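Local atomic coordinates of monooxygenase (Agrobacterium tumefaciens, PDB entry 2I7G), a protein that probably acts as a flavin-dependent monooxygenase of the bacterial luciferase-like family, built on a TIM barrel and paired as a dimer. Residues B[55-60]-B[346-351]; B[62-67]-B[358-363]; B[106-111]-B[175-180]; B[270-275]-B[294-299]. All blocks are in the same frame, centred on the assembly; numbering follows the deposited sequence.

Interaction 1: residues B[55-60]-B[346-351]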
loop_
_atom_site.group_PDB
_atom_site.type_symbol
_atom_site.label_atom_id
_atom_site.label_comp_id
_atom_site.label_asym_id
_atom_site.label_seq_id
_atom_site.Cartn_x
_atom_site.Cartn_y
_atom_site.Cartn_z
ATOM N N ILE B 55 14.956 -7.916 2.467
ATOM C CA ILE B 55 14.166 -8.516 1.357
ATOM C C ILE B 55 15.011 -8.562 0.085
ATOM O O ILE B 55 15.032 -9.578 -0.628
ATOM C CB ILE B 55 12.840 -7.735 1.127
ATOM C CG1 ILE B 55 11.984 -7.823 2.388
ATOM C CG2 ILE B 55 12.053 -8.368 -0.034
ATOM C CD1 ILE B 55 10.800 -6.797 2.436
ATOM N N GLU B 56 15.737 -7.487 -0.201
ATOM C CA GLU B 56 16.573 -7.465 -1.392
ATOM C C GLU B 56 17.666 -8.542 -1.328
ATOM O O GLU B 56 17.928 -9.224 -2.330
ATOM C CB GLU B 56 17.196 -6.093 -1.606
ATOM C CG GLU B 56 16.208 -4.959 -1.909
ATOM C CD GLU B 56 16.761 -3.620 -1.452
ATOM O OE1 GLU B 56 17.983 -3.551 -1.188
ATOM O OE2 GLU B 56 15.989 -2.641 -1.333
ATOM N N LEU B 57 18.273 -8.713 -0.152
ATOM C CA LEU B 57 19.293 -9.738 0.005
ATOM C C LEU B 57 18.695 -11.119 -0.198
ATOM O O LEU B 57 19.280 -11.932 -0.902
ATOM C CB LEU B 57 19.987 -9.645 1.371
ATOM C CG LEU B 57 21.096 -10.707 1.537
ATOM C CD1 LEU B 57 22.166 -10.562 0.444
ATOM C CD2 LEU B 57 21.710 -10.604 2.944
ATOM N N ALA B 58 17.542 -11.369 0.434
ATOM C CA ALA B 58 16.834 -12.651 0.305
ATOM C C ALA B 58 16.562 -12.965 -1.156
ATOM O O ALA B 58 16.780 -14.092 -1.611
ATOM C CB ALA B 58 15.532 -12.628 1.095
ATOM N N ASP B 59 16.126 -11.954 -1.908
ATOM C CA ASP B 59 15.927 -12.095 -3.357
ATOM C C ASP B 59 17.234 -12.487 -4.063
ATOM O O ASP B 59 17.287 -13.437 -4.876
ATOM C CB ASP B 59 15.390 -10.747 -3.893
ATOM C CG ASP B 59 15.063 -10.798 -5.374
ATOM O OD1 ASP B 59 14.274 -11.706 -5.749
ATOM O OD2 ASP B 59 15.575 -9.935 -6.138
ATOM N N GLN B 60 18.276 -11.720 -3.781
ATOM C CA GLN B 60 19.602 -11.897 -4.398
ATOM C C GLN B 60 20.212 -13.276 -4.140
ATOM O O GLN B 60 20.828 -13.864 -5.056
ATOM C CB GLN B 60 20.569 -10.792 -3.952
ATOM C CG GLN B 60 20.240 -9.414 -4.567
ATOM C CD GLN B 60 20.825 -8.219 -3.767
ATOM O OE1 GLN B 60 21.476 -8.395 -2.723
ATOM N NE2 GLN B 60 20.571 -7.000 -4.255
ATOM N N ARG B 346 23.673 -11.457 7.900
ATOM C CA ARG B 346 24.562 -12.630 7.810
ATOM C C ARG B 346 23.704 -13.904 7.774
ATOM O O ARG B 346 23.991 -14.812 6.986
ATOM C CB ARG B 346 25.544 -12.669 8.981
ATOM C CG ARG B 346 26.510 -13.865 8.944
ATOM C CD ARG B 346 27.288 -13.957 7.610
ATOM N NE ARG B 346 28.252 -15.065 7.597
ATOM C CZ ARG B 346 28.836 -15.537 6.493
ATOM N NH1 ARG B 346 28.538 -15.011 5.294
ATOM N NH2 ARG B 346 29.704 -16.545 6.572
ATOM N N GLY B 347 22.660 -13.953 8.608
ATOM C CA GLY B 347 21.766 -15.130 8.676
ATOM C C GLY B 347 21.070 -15.353 7.341
ATOM O O GLY B 347 20.945 -16.493 6.863
ATOM N N ILE B 348 20.645 -14.261 6.709
ATOM C CA ILE B 348 19.957 -14.368 5.417
ATOM C C ILE B 348 20.923 -14.890 4.344
ATOM O O ILE B 348 20.589 -15.801 3.535
ATOM C CB ILE B 348 19.355 -13.027 4.988
ATOM C CG1 ILE B 348 18.108 -12.702 5.852
ATOM C CG2 ILE B 348 18.884 -13.091 3.524
ATOM C CD1 ILE B 348 17.653 -11.230 5.715
ATOM N N GLU B 349 22.127 -14.318 4.321
ATOM C CA GLU B 349 23.172 -14.802 3.421
ATOM C C GLU B 349 23.426 -16.300 3.601
ATOM O O GLU B 349 23.414 -17.051 2.626
ATOM C CB GLU B 349 24.474 -14.009 3.597
ATOM C CG GLU B 349 25.635 -14.624 2.814
ATOM C CD GLU B 349 26.390 -13.633 1.925
ATOM O OE1 GLU B 349 25.744 -12.879 1.152
ATOM O OE2 GLU B 349 27.639 -13.645 1.965
ATOM N N LEU B 350 23.637 -16.732 4.843
ATOM C CA LEU B 350 23.866 -18.169 5.124
ATOM C C LEU B 350 22.667 -19.035 4.753
ATOM O O LEU B 350 22.821 -20.153 4.228
ATOM C CB LEU B 350 24.258 -18.377 6.586
ATOM C CG LEU B 350 25.643 -17.833 6.956
ATOM C CD1 LEU B 350 25.762 -17.917 8.470
ATOM C CD2 LEU B 350 26.808 -18.588 6.239
ATOM N N TYR B 351 21.468 -18.521 5.028
ATOM C CA TYR B 351 20.223 -19.209 4.657
ATOM C C TYR B 351 20.174 -19.479 3.128
ATOM O O TYR B 351 19.989 -20.634 2.691
ATOM C CB TYR B 351 19.036 -18.367 5.155
ATOM C CG TYR B 351 17.671 -19.019 5.109
ATOM C CD1 TYR B 351 17.515 -20.407 4.915
ATOM C CD2 TYR B 351 16.520 -18.227 5.261
ATOM C CE1 TYR B 351 16.213 -20.990 4.881
ATOM C CE2 TYR B 351 15.226 -18.804 5.254
ATOM C CZ TYR B 351 15.087 -20.168 5.057
ATOM O OH TYR B 351 13.826 -20.721 5.056
#

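Interaction 2: residues B[62-67]-B[358-363]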
loop_
_atom_site.group_PDB
_atom_site.type_symbol
_atom_site.label_atom_id
_atom_site.label_comp_id
_atom_site.label_asym_id
_atom_site.label_seq_id
_atom_site.Cartn_x
_atom_site.Cartn_y
_atom_site.Cartn_z
ATOM N N GLY B 62 18.541 -15.964 -3.594
ATOM C CA GLY B 62 17.694 -17.005 -4.167
ATOM C C GLY B 62 16.679 -17.664 -3.240
ATOM O O GLY B 62 16.195 -18.765 -3.545
ATOM N N LEU B 63 16.331 -17.004 -2.137
ATOM C CA LEU B 63 15.230 -17.477 -1.289
ATOM C C LEU B 63 13.885 -17.257 -2.015
ATOM O O LEU B 63 13.746 -16.350 -2.871
ATOM C CB LEU B 63 15.255 -16.806 0.076
ATOM C CG LEU B 63 16.473 -17.324 0.880
ATOM C CD1 LEU B 63 16.598 -16.374 2.110
ATOM C CD2 LEU B 63 16.327 -18.832 1.261
ATOM N N ASP B 64 12.924 -18.118 -1.701
ATOM C CA ASP B 64 11.711 -18.262 -2.525
ATOM C C ASP B 64 10.580 -17.347 -2.145
ATOM O O ASP B 64 9.776 -16.982 -2.998
ATOM C CB ASP B 64 11.227 -19.712 -2.483
ATOM C CG ASP B 64 12.265 -20.667 -3.066
ATOM O OD1 ASP B 64 12.633 -20.482 -4.256
ATOM O OD2 ASP B 64 12.736 -21.555 -2.326
ATOM N N VAL B 65 10.485 -17.007 -0.854
ATOM C CA VAL B 65 9.320 -16.272 -0.340
ATOM C C VAL B 65 9.777 -15.356 0.775
ATOM O O VAL B 65 10.641 -15.736 1.574
ATOM C CB VAL B 65 8.279 -17.245 0.305
ATOM C CG1 VAL B 65 7.097 -16.453 0.907
ATOM C CG2 VAL B 65 7.832 -18.313 -0.683
ATOM N N PHE B 66 9.181 -14.161 0.832
ATOM C CA PHE B 66 9.349 -13.297 1.993
ATOM C C PHE B 66 7.973 -12.785 2.446
ATOM O O PHE B 66 7.197 -12.226 1.616
ATOM C CB PHE B 66 10.292 -12.121 1.629
ATOM C CG PHE B 66 10.972 -11.465 2.837
ATOM C CD1 PHE B 66 12.363 -11.587 3.008
ATOM C CD2 PHE B 66 10.230 -10.764 3.771
ATOM C CE1 PHE B 66 13.017 -11.008 4.101
ATOM C CE2 PHE B 66 10.846 -10.169 4.903
ATOM C CZ PHE B 66 12.263 -10.299 5.069
ATOM N N GLY B 67 7.692 -12.982 3.733
ATOM C CA GLY B 67 6.410 -12.544 4.349
ATOM C C GLY B 67 6.529 -11.413 5.353
ATOM O O GLY B 67 7.508 -11.349 6.123
ATOM N N LEU B 358 21.638 -27.185 0.376
ATOM C CA LEU B 358 21.649 -28.469 1.076
ATOM C C LEU B 358 20.248 -29.096 1.070
ATOM O O LEU B 358 20.084 -30.278 0.698
ATOM C CB LEU B 358 22.159 -28.324 2.515
ATOM C CG LEU B 358 23.674 -28.121 2.718
ATOM C CD1 LEU B 358 23.971 -27.659 4.185
ATOM C CD2 LEU B 358 24.456 -29.385 2.356
ATOM N N VAL B 359 19.250 -28.293 1.451
ATOM C CA VAL B 359 17.869 -28.772 1.513
ATOM C C VAL B 359 17.372 -29.154 0.126
ATOM O O VAL B 359 16.864 -30.265 -0.055
ATOM C CB VAL B 359 16.927 -27.759 2.168
ATOM C CG1 VAL B 359 15.497 -28.307 2.109
ATOM C CG2 VAL B 359 17.380 -27.464 3.652
ATOM N N ARG B 360 17.577 -28.272 -0.851
ATOM C CA ARG B 360 17.109 -28.537 -2.212
ATOM C C ARG B 360 17.766 -29.778 -2.819
ATOM O O ARG B 360 17.096 -30.558 -3.509
ATOM C CB ARG B 360 17.328 -27.315 -3.116
ATOM C CG ARG B 360 16.447 -26.116 -2.787
ATOM C CD ARG B 360 16.942 -24.825 -3.491
ATOM N NE ARG B 360 16.106 -23.688 -3.111
ATOM C CZ ARG B 360 16.525 -22.431 -2.995
ATOM N NH1 ARG B 360 17.804 -22.128 -3.232
ATOM N NH2 ARG B 360 15.650 -21.466 -2.645
ATOM N N LYS B 361 19.058 -29.962 -2.553
ATOM C CA LYS B 361 19.834 -31.104 -3.069
ATOM C C LYS B 361 19.296 -32.436 -2.540
ATOM O O LYS B 361 19.144 -33.407 -3.293
ATOM C CB LYS B 361 21.331 -30.921 -2.741
ATOM C CG LYS B 361 22.217 -32.185 -2.706
ATOM C CD LYS B 361 23.727 -31.847 -2.673
ATOM C CE LYS B 361 24.176 -30.991 -1.456
ATOM N NZ LYS B 361 24.716 -31.761 -0.283
ATOM N N GLU B 362 18.993 -32.460 -1.247
ATOM C CA GLU B 362 18.508 -33.649 -0.570
ATOM C C GLU B 362 17.057 -33.996 -0.940
ATOM O O GLU B 362 16.743 -35.167 -1.197
ATOM C CB GLU B 362 18.702 -33.481 0.933
ATOM C CG GLU B 362 18.152 -34.613 1.787
ATOM C CD GLU B 362 18.911 -35.921 1.629
ATOM O OE1 GLU B 362 20.077 -35.917 1.151
ATOM O OE2 GLU B 362 18.333 -36.966 1.999
ATOM N N LEU B 363 16.201 -32.979 -1.030
ATOM C CA LEU B 363 14.770 -33.197 -1.224
ATOM C C LEU B 363 14.385 -33.347 -2.685
ATOM O O LEU B 363 13.566 -34.210 -3.029
ATOM C CB LEU B 363 13.936 -32.099 -0.536
ATOM C CG LEU B 363 14.042 -32.108 1.000
ATOM C CD1 LEU B 363 13.158 -31.027 1.642
ATOM C CD2 LEU B 363 13.708 -33.502 1.571
HETATM O O HOH W 1 13.353 -23.849 -3.510
#

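Interaction 3: residues B[106-111]-B[175-180]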
loop_
_atom_site.group_PDB
_atom_site.type_symbol
_atom_site.label_atom_id
_atom_site.label_comp_id
_atom_site.label_asym_id
_atom_site.label_seq_id
_atom_site.Cartn_x
_atom_site.Cartn_y
_atom_site.Cartn_z
ATOM N N SER B 106 -10.561 -8.135 10.272
ATOM C CA SER B 106 -10.710 -6.727 10.650
ATOM C C SER B 106 -10.458 -5.762 9.495
ATOM O O SER B 106 -10.425 -4.565 9.711
ATOM C CB SER B 106 -9.880 -6.364 11.904
ATOM O OG SER B 106 -8.620 -6.984 11.841
ATOM N N ASP B 107 -10.370 -6.291 8.273
ATOM C CA ASP B 107 -10.046 -5.435 7.117
ATOM C C ASP B 107 -11.189 -5.530 6.096
ATOM O O ASP B 107 -12.161 -6.302 6.266
ATOM C CB ASP B 107 -8.679 -5.809 6.523
ATOM C CG ASP B 107 -7.936 -4.577 5.835
ATOM O OD1 ASP B 107 -8.582 -3.554 5.407
ATOM O OD2 ASP B 107 -6.682 -4.670 5.709
ATOM N N ASP B 108 -11.099 -4.731 5.044
ATOM C CA ASP B 108 -12.090 -4.807 3.973
ATOM C C ASP B 108 -11.486 -5.664 2.859
ATOM O O ASP B 108 -10.466 -5.264 2.297
ATOM C CB ASP B 108 -12.361 -3.399 3.426
ATOM C CG ASP B 108 -13.392 -3.400 2.263
ATOM O OD1 ASP B 108 -13.777 -4.480 1.720
ATOM O OD2 ASP B 108 -13.873 -2.303 1.935
ATOM N N PRO B 109 -12.069 -6.852 2.559
ATOM C CA PRO B 109 -11.489 -7.728 1.528
ATOM C C PRO B 109 -11.356 -7.050 0.144
ATOM O O PRO B 109 -10.444 -7.410 -0.595
ATOM C CB PRO B 109 -12.445 -8.917 1.451
ATOM C CG PRO B 109 -13.296 -8.848 2.677
ATOM C CD PRO B 109 -13.242 -7.457 3.227
ATOM N N VAL B 110 -12.257 -6.122 -0.187
ATOM C CA VAL B 110 -12.100 -5.361 -1.431
ATOM C C VAL B 110 -10.764 -4.590 -1.435
ATOM O O VAL B 110 -9.995 -4.675 -2.393
ATOM C CB VAL B 110 -13.303 -4.438 -1.738
ATOM C CG1 VAL B 110 -13.026 -3.691 -3.029
ATOM C CG2 VAL B 110 -14.613 -5.293 -1.851
ATOM N N ARG B 111 -10.493 -3.853 -0.361
ATOM C CA ARG B 111 -9.217 -3.130 -0.266
ATOM C C ARG B 111 -8.017 -4.063 -0.269
ATOM O O ARG B 111 -7.027 -3.777 -0.938
ATOM C CB ARG B 111 -9.137 -2.238 0.994
ATOM C CG ARG B 111 -10.264 -1.235 1.104
ATOM C CD ARG B 111 -10.108 -0.128 0.037
ATOM N NE ARG B 111 -11.067 0.954 0.345
ATOM C CZ ARG B 111 -11.184 2.069 -0.356
ATOM N NH1 ARG B 111 -10.408 2.286 -1.408
ATOM N NH2 ARG B 111 -12.087 2.985 -0.002
ATOM N N THR B 175 -23.599 -10.805 6.246
ATOM C CA THR B 175 -24.161 -10.181 7.437
ATOM C C THR B 175 -23.204 -9.181 8.101
ATOM O O THR B 175 -23.639 -8.346 8.895
ATOM C CB THR B 175 -24.598 -11.241 8.494
ATOM O OG1 THR B 175 -23.438 -11.839 9.077
ATOM C CG2 THR B 175 -25.450 -12.341 7.869
ATOM N N LYS B 176 -21.904 -9.288 7.806
ATOM C CA LYS B 176 -20.872 -8.502 8.494
ATOM C C LYS B 176 -20.076 -7.606 7.540
ATOM O O LYS B 176 -18.995 -7.111 7.899
ATOM C CB LYS B 176 -19.882 -9.426 9.246
ATOM C CG LYS B 176 -20.455 -10.308 10.332
ATOM C CD LYS B 176 -21.225 -9.506 11.373
ATOM C CE LYS B 176 -21.280 -10.232 12.703
ATOM N NZ LYS B 176 -22.392 -9.692 13.534
ATOM N N HIS B 177 -20.576 -7.427 6.317
ATOM C CA HIS B 177 -19.916 -6.615 5.299
ATOM C C HIS B 177 -20.999 -6.129 4.332
ATOM O O HIS B 177 -21.935 -6.877 4.029
ATOM C CB HIS B 177 -18.828 -7.430 4.562
ATOM C CG HIS B 177 -18.003 -6.629 3.581
ATOM N ND1 HIS B 177 -18.469 -6.260 2.335
ATOM C CD2 HIS B 177 -16.747 -6.123 3.671
ATOM C CE1 HIS B 177 -17.539 -5.567 1.702
ATOM N NE2 HIS B 177 -16.483 -5.467 2.491
ATOM N N PRO B 178 -20.903 -4.867 3.862
ATOM C CA PRO B 178 -21.918 -4.409 2.902
ATOM C C PRO B 178 -22.006 -5.261 1.621
ATOM O O PRO B 178 -21.009 -5.874 1.193
ATOM C CB PRO B 178 -21.490 -2.965 2.575
ATOM C CG PRO B 178 -20.601 -2.570 3.721
ATOM C CD PRO B 178 -19.920 -3.815 4.186
ATOM N N ALA B 179 -23.195 -5.281 1.022
ATOM C CA ALA B 179 -23.439 -6.007 -0.221
ATOM C C ALA B 179 -22.675 -5.368 -1.388
ATOM O O ALA B 179 -22.414 -4.159 -1.404
ATOM C CB ALA B 179 -24.934 -6.054 -0.522
ATOM N N ILE B 180 -22.306 -6.183 -2.364
ATOM C CA ILE B 180 -21.778 -5.651 -3.620
ATOM C C ILE B 180 -22.686 -6.156 -4.723
ATOM O O ILE B 180 -22.826 -7.367 -4.896
ATOM C CB ILE B 180 -20.323 -6.127 -3.885
ATOM C CG1 ILE B 180 -19.423 -5.683 -2.726
ATOM C CG2 ILE B 180 -19.792 -5.541 -5.188
ATOM C CD1 ILE B 180 -18.055 -6.443 -2.710
#

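Interaction 4: residues B[270-275]-B[294-299]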
loop_
_atom_site.group_PDB
_atom_site.type_symbol
_atom_site.label_atom_id
_atom_site.label_comp_id
_atom_site.label_asym_id
_atom_site.label_seq_id
_atom_site.Cartn_x
_atom_site.Cartn_y
_atom_site.Cartn_z
ATOM N N GLN B 270 23.492 -15.305 20.082
ATOM C CA GLN B 270 22.974 -14.092 19.465
ATOM C C GLN B 270 21.455 -14.023 19.562
ATOM O O GLN B 270 20.909 -12.937 19.776
ATOM C CB GLN B 270 23.456 -13.936 18.010
ATOM C CG GLN B 270 24.957 -13.681 17.938
ATOM C CD GLN B 270 25.521 -13.736 16.512
ATOM O OE1 GLN B 270 24.783 -13.855 15.523
ATOM N NE2 GLN B 270 26.867 -13.678 16.416
ATOM N N PHE B 271 20.785 -15.172 19.454
ATOM C CA PHE B 271 19.313 -15.245 19.542
ATOM C C PHE B 271 18.826 -15.098 20.989
ATOM O O PHE B 271 17.782 -14.508 21.228
ATOM C CB PHE B 271 18.821 -16.560 18.915
ATOM C CG PHE B 271 17.399 -16.521 18.327
ATOM C CD1 PHE B 271 16.434 -17.419 18.779
ATOM C CD2 PHE B 271 17.049 -15.627 17.309
ATOM C CE1 PHE B 271 15.129 -17.418 18.234
ATOM C CE2 PHE B 271 15.741 -15.631 16.750
ATOM C CZ PHE B 271 14.800 -16.537 17.213
ATOM N N TYR B 272 19.589 -15.617 21.945
ATOM C CA TYR B 272 19.231 -15.586 23.383
ATOM C C TYR B 272 19.756 -14.330 24.114
ATOM O O TYR B 272 19.356 -14.063 25.246
ATOM C CB TYR B 272 19.843 -16.809 24.042
ATOM C CG TYR B 272 19.470 -17.121 25.473
ATOM C CD1 TYR B 272 20.376 -16.891 26.510
ATOM C CD2 TYR B 272 18.237 -17.729 25.781
ATOM C CE1 TYR B 272 20.064 -17.236 27.853
ATOM C CE2 TYR B 272 17.916 -18.091 27.112
ATOM C CZ TYR B 272 18.827 -17.836 28.130
ATOM O OH TYR B 272 18.514 -18.180 29.424
ATOM N N GLY B 273 20.675 -13.582 23.496
ATOM C CA GLY B 273 21.309 -12.434 24.179
ATOM C C GLY B 273 20.269 -11.463 24.737
ATOM O O GLY B 273 19.294 -11.163 24.049
ATOM N N PRO B 274 20.460 -10.979 25.988
ATOM C CA PRO B 274 19.476 -10.090 26.652
ATOM C C PRO B 274 19.170 -8.817 25.860
ATOM O O PRO B 274 18.005 -8.377 25.812
ATOM C CB PRO B 274 20.151 -9.721 27.982
ATOM C CG PRO B 274 21.247 -10.735 28.178
ATOM C CD PRO B 274 21.639 -11.249 26.837
ATOM N N GLN B 275 20.196 -8.243 25.228
ATOM C CA GLN B 275 20.034 -7.005 24.461
ATOM C C GLN B 275 19.083 -7.106 23.250
ATOM O O GLN B 275 18.453 -6.104 22.861
ATOM C CB GLN B 275 21.384 -6.468 24.003
ATOM C CG GLN B 275 22.018 -5.498 24.985
ATOM C CD GLN B 275 22.712 -4.326 24.285
ATOM O OE1 GLN B 275 22.439 -4.025 23.110
ATOM N NE2 GLN B 275 23.611 -3.656 25.009
ATOM N N ALA B 294 17.191 -23.886 30.201
ATOM C CA ALA B 294 16.783 -25.289 30.036
ATOM C C ALA B 294 15.723 -25.419 28.924
ATOM O O ALA B 294 15.831 -26.291 28.048
ATOM C CB ALA B 294 16.275 -25.879 31.353
ATOM N N HIS B 295 14.712 -24.549 28.949
ATOM C CA HIS B 295 13.657 -24.605 27.943
ATOM C C HIS B 295 14.131 -24.178 26.544
ATOM O O HIS B 295 13.792 -24.827 25.545
ATOM C CB HIS B 295 12.442 -23.810 28.386
ATOM C CG HIS B 295 11.441 -24.628 29.145
ATOM N ND1 HIS B 295 11.632 -25.007 30.459
ATOM C CD2 HIS B 295 10.250 -25.158 28.768
ATOM C CE1 HIS B 295 10.589 -25.714 30.866
ATOM N NE2 HIS B 295 9.737 -25.818 29.861
ATOM N N PHE B 296 14.919 -23.102 26.475
ATOM C CA PHE B 296 15.457 -22.648 25.197
ATOM C C PHE B 296 16.345 -23.748 24.589
ATOM O O PHE B 296 16.274 -24.030 23.389
ATOM C CB PHE B 296 16.257 -21.370 25.407
ATOM C CG PHE B 296 17.072 -20.937 24.204
ATOM C CD1 PHE B 296 16.460 -20.490 23.040
ATOM C CD2 PHE B 296 18.469 -20.951 24.274
ATOM C CE1 PHE B 296 17.219 -20.066 21.932
ATOM C CE2 PHE B 296 19.231 -20.514 23.187
ATOM C CZ PHE B 296 18.620 -20.072 22.031
ATOM N N ASP B 297 17.163 -24.377 25.427
ATOM C CA ASP B 297 18.078 -25.386 24.924
ATOM C C ASP B 297 17.310 -26.586 24.422
ATOM O O ASP B 297 17.677 -27.157 23.404
ATOM C CB ASP B 297 19.081 -25.817 25.992
ATOM C CG ASP B 297 20.280 -24.867 26.104
ATOM O OD1 ASP B 297 20.456 -23.948 25.282
ATOM O OD2 ASP B 297 21.067 -25.087 27.066
ATOM N N ALA B 298 16.251 -26.965 25.141
ATOM C CA ALA B 298 15.380 -28.043 24.701
ATOM C C ALA B 298 14.663 -27.666 23.381
ATOM O O ALA B 298 14.534 -28.479 22.453
ATOM C CB ALA B 298 14.372 -28.373 25.805
ATOM N N ALA B 299 14.243 -26.413 23.281
ATOM C CA ALA B 299 13.485 -25.926 22.130
ATOM C C ALA B 299 14.334 -25.937 20.844
ATOM O O ALA B 299 13.822 -26.154 19.750
ATOM C CB ALA B 299 12.985 -24.498 22.408
#

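Interaction 1: residues B[55-60]-B[346-351]
Leu-57 and Ile-348 meet between two neighbouring helices on the outside of the TIM barrel, the first helix of the fold (40-60) and the last (341-363). The two run nearly parallel, their short segments 9.2 Å apart at closest approach and crossing at -17°, which matches both helices lying over the parallel barrel strands.

The contact across the segments is apolar. Leu-57 extends its side chain away from its own backbone N (chi1 -179°), which brings CD2 to 3.8 Å from CG2 of Ile-348, and the two side chains cross obliquely. The same CG2 methyl also serves Ala-58, whose CB lies 4.2 Å from it. One methyl of Ile-348 therefore touches two successive residues of helix 40-60. Beneath, Ala-58 and Ile-348 both rest on Leu-26 of strand 23-28, so the helix pair is seated on the barrel wall.

Polar groups stay at the margin. Glu-349, modelled in two conformers, borders Leu-57 with its backbone N, 4.0 Å from CD2; any ion pair of its carboxylate with Arg-346 is long and doubtful. Arg-346 is paired with Asp-262. Where the helices come closest, the backbone itself takes part: Ala-58 N is 3.8 Å from CG2 of Ile-348.

Interaction 2: residues B[62-67]-B[358-363]
Arg-360 reaches from helix 341-363, the last helix of the TIM barrel, to the turn that leads into strand 65-68, where Gly-62 and Asp-64 receive it. Gly-62 closes helix 40-60 in a Schellman motif, its positive phi turning the chain toward the strand.

The arginine side chain is extended from CG to NE, with CG opposite the carbonyl carbon (chi1 -69°), and it and Asp-64 come from opposite directions. The flat groups do not lie in one plane: carboxylate and guanidinium are turned 69° apart. Asp-64 OD2 sits in the guanidinium plane, at its edge, while NH2 comes to that oxygen from above the carboxylate plane. This salt bridge is 2.9 Å between NH2 and OD2 and fairly straight, at 161°. The same NH2 gives a second, more bent bond to Gly-62 O, also 2.9 Å, with the carbonyl oxygen tilted out of the guanidinium plane. These two bonds on NH2, with a water bond at NE, help hold the guanidinium in its rotation, and the positive charge probably favours the ionised carboxylate.

OD2 also accepts from Leu-24 N of strand 23-28 and from the water, so three donors meet on an oxygen that joins the last helix to the first strand. That water completes the ring, donating a hydrogen bond to Asp-64 OD2 over 2.7 Å and accepting from Arg-360 NE over 2.8 Å.

Interaction 3: residues B[106-111]-B[175-180]
With CG swung away from the backbone N in both Asp-108 (chi1 179°) and His-177, the two side chains cross at about a right angle, their flat groups turned 63° apart. His-177 NE2 donates to Asp-108 OD1 over 3.0 Å in a nearly straight bond of 166°; the oxygen lies in the ring plane, but the ring approaches it from above the carboxylate plane. From the opposite face of that plane Val-110 N gives OD1 a second bond of 2.9 Å, the N-cap bond of helix 109-122. One oxygen thus caps a helix and holds His-177. A bond from ND1 to Pro-178 O, 2.8 Å, helps set the ring's rotation.

Apolar groups flank this polar link. Pro-109 CD lies 3.8 Å from His-177 CD2, and the branches of Val-110 and Ile-180 meet tip to tip, CG2 to CD1, at 3.7 Å.

The contact lies at the dimer interface: Phe-143 of the second subunit packs on Asp-108 and Val-110. Helix 150-166 covers the site through Leu-160, which touches both Pro-109 and His-177. The start of helix 109-122 is thereby tied to the loop after strand 169-172 and the first residue of strand 180-181, in the small antiparallel sheet.

Interaction 4: residues B[270-275]-B[294-299]
Tyr-272 and Phe-296 form an offset stack between the end of helix 264-272 and helix 293-300. Their ring centroids are 5.0 Å apart and the planes are inclined by 26°, so the overlap is partial and slightly splayed. Tyr-272 CD2 lies over one face of the phenylalanine, displaced toward its rim, and approaches CD2 of Phe-296 to 3.6 Å. The inner part of the tyrosine joins in as well: its CB is 3.9 Å from Phe-296 CE2. Phe-296 is thus overlaid by both the stem and one side of the tyrosine ring. Its chi1 of 170° sends the ring out from helix 293-300 toward the end of the other helix.

The second aromatic contact is of another kind. Phe-271 touches Phe-296 rim to rim, CD1 to CE1 at 4.2 Å, each atom lying near the plane of the other ring. Phe-296 is therefore met on a face by one residue and at an edge by the residue just before it, and no hydrogen bond crosses between the segments.

Charge enters through Arg-293, which, on helix 293-300 like its salt-bridge partner Asp-297, makes a cation-pi contact with Tyr-272.

Gly-273 ends helix 264-272 just beyond the stack. Helix 279-286, in the connection between the two segments, packs Met-279 against Phe-271, Tyr-272 and Phe-296 alike, while Leu-306, just before strand 307-309, touches Phe-296. The aromatic cluster thereby joins three short helices, 264-272, 279-286 and 293-300, which follow strand 252-260 and precede strand 307-309 in the chain.

Interactions 1 and 2 are neighbours, their centres 12 Å apart. Both use helix 341-363, and helix 40-60 is followed, after a short turn, by strand 65-68, so their segments alternate along the chain. They also touch directly, with Ala-58 and Ile-55 packing on Phe-66. Interactions 3 and 4 both fall between these chain ends, interaction 3 closing before interaction 4 opens. Their centres are 42 Å apart, on opposite sides of the chain's centre: interaction 3 borders the second subunit, whereas interaction 4 binds short helices together. Interactions 1 and 2 pack the last helix against the first helix and the turn after it, beside the strand seam; interactions 3 and 4 lie at the barrel's periphery.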